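Local coordinates for calcium homeostasis modulator protein 5 (Homo sapiens, PDB 7D60), which oligomerizes into undecameric, cone-shaped assemblies that may act as large-pore channels, with gating and ion conductance likely regulated by membrane lipids, at residues M48-V53 with Y125-S130; G144-C149 with T161-T166; W262-E267 with H282-N287. All blocks are in the same frame, centred on the assembly; numbering follows the deposited sequence.

Overall arrangement
The three contacts sample the chain from its extracellular end to its cytoplasmic end. Interaction 1 joins transmembrane helices S2 and S3 near their extracellular ends, and interaction 2 lies in the extracellular loop that follows; their centres are about 20 Å apart and their nearest atoms about 7 Å apart, so they do not touch. Interaction 3 is cytoplasmic, its centre about 54 Å from that of interaction 1 and about 74 Å from that of interaction 2. Interactions 1 and 2 each contain one half of a disulfide. Interaction 1 comes near bound lipid, the Tyr-50 side chain being about 8 Å from a phosphatidic acid; interactions 2 and 3 lie away from the lipid-binding residues.

Interaction 1: M48-V53 with Y125-S130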
loop_
_atom_site.group_PDB
_atom_site.type_symbol
_atom_site.label_atom_id
_atom_site.label_comp_id
_atom_site.label_asym_id
_atom_site.label_seq_id
_atom_site.Cartn_x
_atom_site.Cartn_y
_atom_site.Cartn_z
ATOM N N MET A 48 56.778 -2.802 7.511
ATOM C CA MET A 48 56.697 -3.021 8.949
ATOM C C MET A 48 55.997 -1.866 9.647
ATOM O O MET A 48 55.149 -2.090 10.508
ATOM C CB MET A 48 58.094 -3.230 9.521
ATOM C CG MET A 48 58.130 -3.507 11.006
ATOM S SD MET A 48 57.314 -5.041 11.470
ATOM C CE MET A 48 58.715 -6.148 11.564
ATOM N N THR A 49 56.309 -0.628 9.268
ATOM C CA THR A 49 55.688 0.526 9.910
ATOM C C THR A 49 54.240 0.709 9.477
ATOM O O THR A 49 53.414 1.157 10.272
ATOM C CB THR A 49 56.499 1.781 9.603
ATOM O OG1 THR A 49 57.891 1.491 9.761
ATOM C CG2 THR A 49 56.134 2.909 10.541
ATOM N N TYR A 50 53.907 0.352 8.242
ATOM C CA TYR A 50 52.565 0.607 7.735
ATOM C C TYR A 50 51.530 -0.325 8.351
ATOM O O TYR A 50 50.423 0.110 8.679
ATOM C CB TYR A 50 52.556 0.477 6.217
ATOM C CG TYR A 50 51.225 0.740 5.576
ATOM C CD1 TYR A 50 50.472 -0.292 5.062
ATOM C CD2 TYR A 50 50.725 2.023 5.476
ATOM C CE1 TYR A 50 49.266 -0.056 4.463
ATOM C CE2 TYR A 50 49.512 2.266 4.884
ATOM C CZ TYR A 50 48.787 1.222 4.382
ATOM O OH TYR A 50 47.576 1.453 3.790
ATOM N N GLY A 51 51.860 -1.604 8.512
ATOM C CA GLY A 51 50.893 -2.535 9.059
ATOM C C GLY A 51 50.786 -2.497 10.561
ATOM O O GLY A 51 49.746 -2.873 11.107
ATOM N N LEU A 52 51.829 -2.040 11.234
ATOM C CA LEU A 52 51.878 -1.970 12.682
ATOM C C LEU A 52 51.284 -0.675 13.217
ATOM O O LEU A 52 51.101 -0.548 14.428
ATOM C CB LEU A 52 53.332 -2.123 13.124
ATOM C CG LEU A 52 53.797 -2.542 14.499
ATOM C CD1 LEU A 52 53.305 -3.932 14.731
ATOM C CD2 LEU A 52 55.299 -2.537 14.512
ATOM N N VAL A 53 50.991 0.285 12.345
ATOM C CA VAL A 53 50.274 1.502 12.712
ATOM C C VAL A 53 48.769 1.309 12.588
ATOM O O VAL A 53 48.009 1.752 13.445
ATOM C CB VAL A 53 50.793 2.679 11.850
ATOM C CG1 VAL A 53 49.793 3.801 11.741
ATOM C CG2 VAL A 53 52.068 3.226 12.440
ATOM N N TYR A 125 48.514 -8.149 9.858
ATOM C CA TYR A 125 49.681 -8.921 10.266
ATOM C C TYR A 125 50.452 -9.443 9.067
ATOM O O TYR A 125 51.673 -9.592 9.143
ATOM C CB TYR A 125 49.243 -10.077 11.167
ATOM C CG TYR A 125 50.335 -11.013 11.654
ATOM C CD1 TYR A 125 51.017 -10.754 12.829
ATOM C CD2 TYR A 125 50.651 -12.179 10.959
ATOM C CE1 TYR A 125 51.999 -11.605 13.281
ATOM C CE2 TYR A 125 51.626 -13.030 11.404
ATOM C CZ TYR A 125 52.295 -12.740 12.564
ATOM O OH TYR A 125 53.268 -13.594 13.010
ATOM N N GLU A 126 49.755 -9.739 7.972
ATOM C CA GLU A 126 50.406 -10.243 6.771
ATOM C C GLU A 126 51.294 -9.179 6.134
ATOM O O GLU A 126 52.391 -9.484 5.651
ATOM C CB GLU A 126 49.336 -10.740 5.801
ATOM C CG GLU A 126 49.758 -10.894 4.362
ATOM C CD GLU A 126 48.593 -11.250 3.464
ATOM O OE1 GLU A 126 47.598 -11.801 3.977
ATOM O OE2 GLU A 126 48.667 -10.979 2.250
ATOM N N CYS A 127 50.851 -7.920 6.159
ATOM C CA CYS A 127 51.670 -6.817 5.668
ATOM C C CYS A 127 52.863 -6.559 6.582
ATOM O O CYS A 127 53.962 -6.273 6.102
ATOM C CB CYS A 127 50.806 -5.563 5.526
ATOM S SG CYS A 127 51.513 -4.170 4.605
ATOM N N ALA A 128 52.681 -6.679 7.894
ATOM C CA ALA A 128 53.749 -6.320 8.820
ATOM C C ALA A 128 54.786 -7.426 8.974
ATOM O O ALA A 128 55.973 -7.139 9.155
ATOM C CB ALA A 128 53.161 -5.956 10.181
ATOM N N MET A 129 54.371 -8.692 8.921
ATOM C CA MET A 129 55.303 -9.807 9.055
ATOM C C MET A 129 56.123 -10.044 7.793
ATOM O O MET A 129 57.170 -10.694 7.869
ATOM C CB MET A 129 54.535 -11.079 9.440
ATOM C CG MET A 129 55.353 -12.218 10.034
ATOM S SD MET A 129 56.691 -11.705 11.119
ATOM C CE MET A 129 55.809 -11.412 12.643
ATOM N N SER A 130 55.686 -9.514 6.646
ATOM C CA SER A 130 56.435 -9.674 5.404
ATOM C C SER A 130 57.776 -8.954 5.457
ATOM O O SER A 130 58.799 -9.502 5.034
ATOM C CB SER A 130 55.612 -9.160 4.229
ATOM O OG SER A 130 54.323 -9.728 4.226
#
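Met-48 and Ala-128 sit where the two helices come together, their CA atoms 4.4 Å apart, and the short helical segments 48-53 and 125-130 run nearly antiparallel, at 149° with their axes 7.4 Å apart. So small an axis separation fits the residues at the interface: Gly-51 presents bare backbone, and Ala-128 offers a single methyl. The CB of Ala-128 lies 4.2 Å from Gly-51 C and 4.3 Å from Leu-52 N, resting against the main chain of the S2 helix. Met-48 closes one flank. Its CB starts off away from S3, but with CG anti to the backbone N (chi1 -178°) and the chain bent twice beyond, the thioether swings back alongside the end of the Ala-128 carbonyl, SD standing 3.4 Å and CE 3.8 Å from Ala-128 O. On the other flank Cys-127 projects towards S2, and its SG meets Tyr-50 CD1 at 4.0 Å. This is a sulfur-aromatic contact made at the ring edge, since the sulfur lies 85° off the ring normal. Neither partner belongs to this pair alone: Cys-127 SG is joined in a disulfide to Cys-41, on the short extracellular link between S1 and S2, while the Tyr-50 ring also meets Phe-39 and Phe-54, and its OH is hydrogen-bonded to OE1 of Gln-180 of a neighbouring subunit. The extracellular ends of S2 and S3 are thus packed together beside a covalent tie to the S1-S2 link, next to the subunit interface. No hydrogen bond crosses between 48-53 and 125-130, which implies that their direct cohesion comes from close van der Waals contact of backbone, methyl and sulfur, while the hydroxyl of Tyr-50 finds its polar partner on the neighbouring subunit.

Interaction 2: G144-C149 with T161-T166; sequences GKPKEC and TSMLPT
Ser-162 directs its carbonyl O towards the carboxylate of Glu-148. Both groups are acceptors, so no hydrogen bond can be assigned to them. Ser-162 is also the centre of an inverse gamma turn, closed by a weak bond of 3.1 Å from Met-163 N to Thr-161 O; the turn ends at Met-163, which has the largest share of the buried surface. Met-163 points its CB at segment 144-149, and with chi1 near 48° its chain runs alongside the Glu-148 side chain, the two pointing opposite ways, which brings SD and CE to the 146-149 turn. Its CB is 3.6 Å from Glu-148 OE2, whereas SD reaches the backbone, 3.5 Å from Glu-148 O. Two stretches of the extracellular loop between helices 138-141 and 168-203 are joined in this way; neither has regular secondary structure, though a beta turn, bonded from Cys-149 N to Pro-146 O over 3.2 Å, shapes the first. The terminal methyl of Met-163 settles against that turn: CE is 3.9 Å from Pro-146 CG and 4.2 Å from Cys-149 CB. Cys-149 is in turn disulfide-bonded to Cys-142, and Met-163 also touches Asn-168 at the start of helix 168-203.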
loop_
_atom_site.group_PDB
_atom_site.type_symbol
_atom_site.label_atom_id
_atom_site.label_comp_id
_atom_site.label_asym_id
_atom_site.label_seq_id
_atom_site.Cartn_x
_atom_site.Cartn_y
_atom_site.Cartn_z
ATOM N N GLY A 144 60.669 -24.723 3.423
ATOM C CA GLY A 144 60.936 -25.534 2.252
ATOM C C GLY A 144 60.661 -24.794 0.962
ATOM O O GLY A 144 60.118 -25.360 0.010
ATOM N N LYS A 145 61.028 -23.529 0.928
ATOM C CA LYS A 145 60.816 -22.627 -0.188
ATOM C C LYS A 145 62.113 -22.423 -0.959
ATOM O O LYS A 145 63.195 -22.739 -0.458
ATOM C CB LYS A 145 60.290 -21.282 0.329
ATOM C CG LYS A 145 59.281 -21.404 1.445
ATOM C CD LYS A 145 57.959 -21.957 0.961
ATOM C CE LYS A 145 57.001 -22.128 2.127
ATOM N NZ LYS A 145 57.498 -23.115 3.122
ATOM N N PRO A 146 62.045 -21.921 -2.195
ATOM C CA PRO A 146 63.272 -21.554 -2.916
ATOM C C PRO A 146 64.016 -20.401 -2.254
ATOM O O PRO A 146 63.537 -19.743 -1.330
ATOM C CB PRO A 146 62.769 -21.158 -4.309
ATOM C CG PRO A 146 61.282 -21.084 -4.200
ATOM C CD PRO A 146 60.907 -22.029 -3.123
ATOM N N LYS A 147 65.220 -20.149 -2.774
ATOM C CA LYS A 147 66.156 -19.234 -2.127
ATOM C C LYS A 147 65.759 -17.769 -2.261
ATOM O O LYS A 147 66.333 -16.922 -1.571
ATOM C CB LYS A 147 67.561 -19.435 -2.694
ATOM C CG LYS A 147 68.660 -19.299 -1.659
ATOM C CD LYS A 147 69.953 -18.809 -2.283
ATOM C CE LYS A 147 70.971 -18.448 -1.214
ATOM N NZ LYS A 147 72.127 -17.693 -1.770
ATOM N N GLU A 148 64.794 -17.447 -3.123
ATOM C CA GLU A 148 64.283 -16.090 -3.244
ATOM C C GLU A 148 63.137 -15.803 -2.275
ATOM O O GLU A 148 62.353 -14.878 -2.512
ATOM C CB GLU A 148 63.842 -15.820 -4.682
ATOM C CG GLU A 148 63.170 -16.996 -5.359
ATOM C CD GLU A 148 62.906 -16.744 -6.830
ATOM O OE1 GLU A 148 62.980 -15.573 -7.255
ATOM O OE2 GLU A 148 62.631 -17.717 -7.562
ATOM N N CYS A 149 63.017 -16.581 -1.202
ATOM C CA CYS A 149 62.099 -16.272 -0.116
ATOM C C CYS A 149 62.724 -15.362 0.927
ATOM O O CYS A 149 61.997 -14.650 1.624
ATOM C CB CYS A 149 61.625 -17.564 0.558
ATOM S SG CYS A 149 60.132 -17.416 1.572
ATOM N N THR A 161 55.835 -11.365 -8.069
ATOM C CA THR A 161 57.060 -11.959 -7.556
ATOM C C THR A 161 57.378 -13.173 -8.412
ATOM O O THR A 161 56.483 -13.966 -8.722
ATOM C CB THR A 161 56.911 -12.357 -6.089
ATOM O OG1 THR A 161 56.367 -11.255 -5.358
ATOM C CG2 THR A 161 58.265 -12.673 -5.497
ATOM N N SER A 162 58.641 -13.312 -8.805
ATOM C CA SER A 162 59.039 -14.373 -9.728
ATOM C C SER A 162 59.522 -15.608 -8.967
ATOM O O SER A 162 60.674 -16.024 -9.061
ATOM C CB SER A 162 60.107 -13.861 -10.687
ATOM O OG SER A 162 60.276 -14.743 -11.783
ATOM N N MET A 163 58.617 -16.186 -8.182
ATOM C CA MET A 163 58.891 -17.453 -7.514
ATOM C C MET A 163 57.676 -18.375 -7.593
ATOM O O MET A 163 57.225 -18.920 -6.585
ATOM C CB MET A 163 59.358 -17.258 -6.070
ATOM C CG MET A 163 58.532 -16.320 -5.217
ATOM S SD MET A 163 59.264 -16.062 -3.590
ATOM C CE MET A 163 59.611 -17.747 -3.110
ATOM N N LEU A 164 57.133 -18.551 -8.818
ATOM C CA LEU A 164 56.192 -19.622 -9.164
ATOM C C LEU A 164 54.878 -19.557 -8.390
ATOM O O LEU A 164 54.742 -20.231 -7.363
ATOM C CB LEU A 164 56.842 -20.995 -8.974
ATOM C CG LEU A 164 56.250 -22.134 -9.800
ATOM C CD1 LEU A 164 56.251 -21.777 -11.273
ATOM C CD2 LEU A 164 57.024 -23.416 -9.561
ATOM N N PRO A 165 53.898 -18.743 -8.850
ATOM C CA PRO A 165 52.759 -18.302 -8.014
ATOM C C PRO A 165 51.894 -19.332 -7.286
ATOM O O PRO A 165 50.970 -18.938 -6.572
ATOM C CB PRO A 165 51.887 -17.540 -9.020
ATOM C CG PRO A 165 52.822 -17.107 -10.081
ATOM C CD PRO A 165 53.819 -18.202 -10.214
ATOM N N THR A 166 52.139 -20.631 -7.453
ATOM C CA THR A 166 51.604 -21.582 -6.489
ATOM C C THR A 166 52.390 -21.574 -5.185
ATOM O O THR A 166 51.890 -22.078 -4.176
ATOM C CB THR A 166 51.588 -22.996 -7.071
ATOM O OG1 THR A 166 52.930 -23.471 -7.220
ATOM C CG2 THR A 166 50.890 -23.006 -8.422
#

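Interaction 3: W262-E267 with H282-N287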
loop_
_atom_site.group_PDB
_atom_site.type_symbol
_atom_site.label_atom_id
_atom_site.label_comp_id
_atom_site.label_asym_id
_atom_site.label_seq_id
_atom_site.Cartn_x
_atom_site.Cartn_y
_atom_site.Cartn_z
ATOM N N TRP A 262 30.773 21.911 51.145
ATOM C CA TRP A 262 30.799 21.452 49.760
ATOM C C TRP A 262 31.996 20.548 49.506
ATOM O O TRP A 262 31.892 19.565 48.768
ATOM C CB TRP A 262 30.853 22.642 48.809
ATOM C CG TRP A 262 29.557 23.289 48.438
ATOM C CD1 TRP A 262 29.186 24.563 48.715
ATOM C CD2 TRP A 262 28.495 22.725 47.668
ATOM N NE1 TRP A 262 27.954 24.824 48.195
ATOM C CE2 TRP A 262 27.506 23.711 47.542
ATOM C CE3 TRP A 262 28.278 21.480 47.083
ATOM C CZ2 TRP A 262 26.323 23.494 46.858
ATOM C CZ3 TRP A 262 27.102 21.268 46.407
ATOM C CH2 TRP A 262 26.140 22.268 46.299
ATOM N N GLU A 263 33.146 20.874 50.096
ATOM C CA GLU A 263 34.355 20.099 49.847
ATOM C C GLU A 263 34.407 18.827 50.676
ATOM O O GLU A 263 35.054 17.860 50.268
ATOM C CB GLU A 263 35.595 20.946 50.124
ATOM C CG GLU A 263 35.695 22.212 49.295
ATOM C CD GLU A 263 35.714 21.954 47.796
ATOM O OE1 GLU A 263 36.750 21.478 47.289
ATOM O OE2 GLU A 263 34.699 22.242 47.121
ATOM N N ALA A 264 33.749 18.805 51.835
ATOM C CA ALA A 264 33.741 17.600 52.654
ATOM C C ALA A 264 32.823 16.534 52.079
ATOM O O ALA A 264 33.056 15.342 52.291
ATOM C CB ALA A 264 33.327 17.934 54.082
ATOM N N ALA A 265 31.791 16.934 51.347
ATOM C CA ALA A 265 30.872 15.990 50.732
ATOM C C ALA A 265 31.359 15.469 49.391
ATOM O O ALA A 265 30.640 14.699 48.750
ATOM C CB ALA A 265 29.501 16.634 50.554
ATOM N N SER A 266 32.552 15.865 48.951
ATOM C CA SER A 266 33.105 15.440 47.672
ATOM C C SER A 266 34.308 14.520 47.830
ATOM O O SER A 266 35.045 14.308 46.866
ATOM C CB SER A 266 33.487 16.654 46.830
ATOM O OG SER A 266 32.349 17.241 46.238
ATOM N N GLU A 267 34.521 13.965 49.016
ATOM C CA GLU A 267 35.676 13.117 49.242
ATOM C C GLU A 267 35.424 11.707 48.711
ATOM O O GLU A 267 34.390 11.408 48.111
ATOM C CB GLU A 267 36.028 13.090 50.722
ATOM C CG GLU A 267 36.588 14.394 51.223
ATOM C CD GLU A 267 36.984 14.331 52.677
ATOM O OE1 GLU A 267 36.902 13.237 53.268
ATOM O OE2 GLU A 267 37.378 15.376 53.232
ATOM N N HIS A 282 26.072 10.701 53.098
ATOM C CA HIS A 282 25.466 10.091 54.275
ATOM C C HIS A 282 26.356 10.262 55.499
ATOM O O HIS A 282 25.862 10.422 56.617
ATOM C CB HIS A 282 25.201 8.613 53.985
ATOM C CG HIS A 282 24.399 7.900 55.029
ATOM N ND1 HIS A 282 24.258 6.531 55.037
ATOM C CD2 HIS A 282 23.681 8.354 56.081
ATOM C CE1 HIS A 282 23.502 6.172 56.055
ATOM N NE2 HIS A 282 23.141 7.258 56.707
ATOM N N ARG A 283 27.672 10.263 55.305
ATOM C CA ARG A 283 28.584 10.304 56.437
ATOM C C ARG A 283 28.691 11.699 57.040
ATOM O O ARG A 283 28.756 11.837 58.261
ATOM C CB ARG A 283 29.958 9.793 56.018
ATOM C CG ARG A 283 30.934 9.643 57.156
ATOM C CD ARG A 283 32.331 9.423 56.646
ATOM N NE ARG A 283 32.749 10.509 55.770
ATOM C CZ ARG A 283 33.767 11.322 56.021
ATOM N NH1 ARG A 283 34.478 11.170 57.128
ATOM N NH2 ARG A 283 34.074 12.285 55.164
ATOM N N VAL A 284 28.704 12.748 56.215
ATOM C CA VAL A 284 28.838 14.097 56.760
ATOM C C VAL A 284 27.537 14.616 57.356
ATOM O O VAL A 284 27.566 15.581 58.126
ATOM C CB VAL A 284 29.360 15.085 55.701
ATOM C CG1 VAL A 284 30.664 14.594 55.127
ATOM C CG2 VAL A 284 28.346 15.294 54.605
ATOM N N VAL A 285 26.400 14.006 57.029
ATOM C CA VAL A 285 25.141 14.377 57.664
ATOM C C VAL A 285 25.018 13.721 59.033
ATOM O O VAL A 285 24.644 14.372 60.014
ATOM C CB VAL A 285 23.969 14.018 56.734
ATOM C CG1 VAL A 285 22.648 14.124 57.449
ATOM C CG2 VAL A 285 23.964 14.943 55.550
ATOM N N ASP A 286 25.369 12.440 59.133
ATOM C CA ASP A 286 25.233 11.721 60.394
ATOM C C ASP A 286 26.285 12.137 61.410
ATOM O O ASP A 286 26.024 12.104 62.616
ATOM C CB ASP A 286 25.320 10.218 60.148
ATOM C CG ASP A 286 24.001 9.625 59.722
ATOM O OD1 ASP A 286 22.974 10.327 59.814
ATOM O OD2 ASP A 286 23.988 8.456 59.291
ATOM N N ASN A 287 27.472 12.522 60.954
ATOM C CA ASN A 287 28.572 12.863 61.845
ATOM C C ASN A 287 28.655 14.353 62.143
ATOM O O ASN A 287 29.094 14.737 63.228
ATOM C CB ASN A 287 29.895 12.387 61.245
ATOM C CG ASN A 287 30.892 11.969 62.295
ATOM O OD1 ASN A 287 30.714 12.241 63.479
ATOM N ND2 ASN A 287 31.950 11.294 61.866
#
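Glu-267 OE1 and Arg-283 NH2 form a salt bridge 3.5 Å long, the one polar tie between segments 262-267 and 282-287. It spans two short helical elements of the cytoplasmic C-terminal region: the end of helix 259-264 with the turn that follows it, and helix 280-287 close to the C-terminus of the chain. No hydrogen bond is formed at this length; the two side chains meet at a slant, their carboxylate and guanidinium planes 33° apart. Glu-267 extends straight beyond CG. Arg-283, by contrast, leaves its helix with CG anti to the backbone N (chi1 -173°) and bends at chi3 (57°), which carries its guanidinium across to the acid. Ala-264 O lies near the guanidinium plane, at its edge, but its 4.3 Å separation from NH2 is too long for a bond. Beside this charged pair runs a small apolar contact. Val-284 points at the other segment, and its two methyls divide the work: CG1 approaches Ala-264, while CG2 lies 4.4 Å from Ala-265 CB. With a total buried surface of 141 Å² the pairing is slight, and both sides have further contacts in the oligomer. Glu-263 OE1 pairs with Lys-86 of its own chain and is hydrogen-bonded to Ser-208 of one neighbouring subunit; Asp-286 forms a salt bridge with Arg-240 of another, whose Phe-245 packs on Ala-265. Towards Ala-264 the valine touches both backbone and side chain, with Val-284 CG1 3.8 Å from Ala-264 O and 4.4 Å from Ala-264 CB.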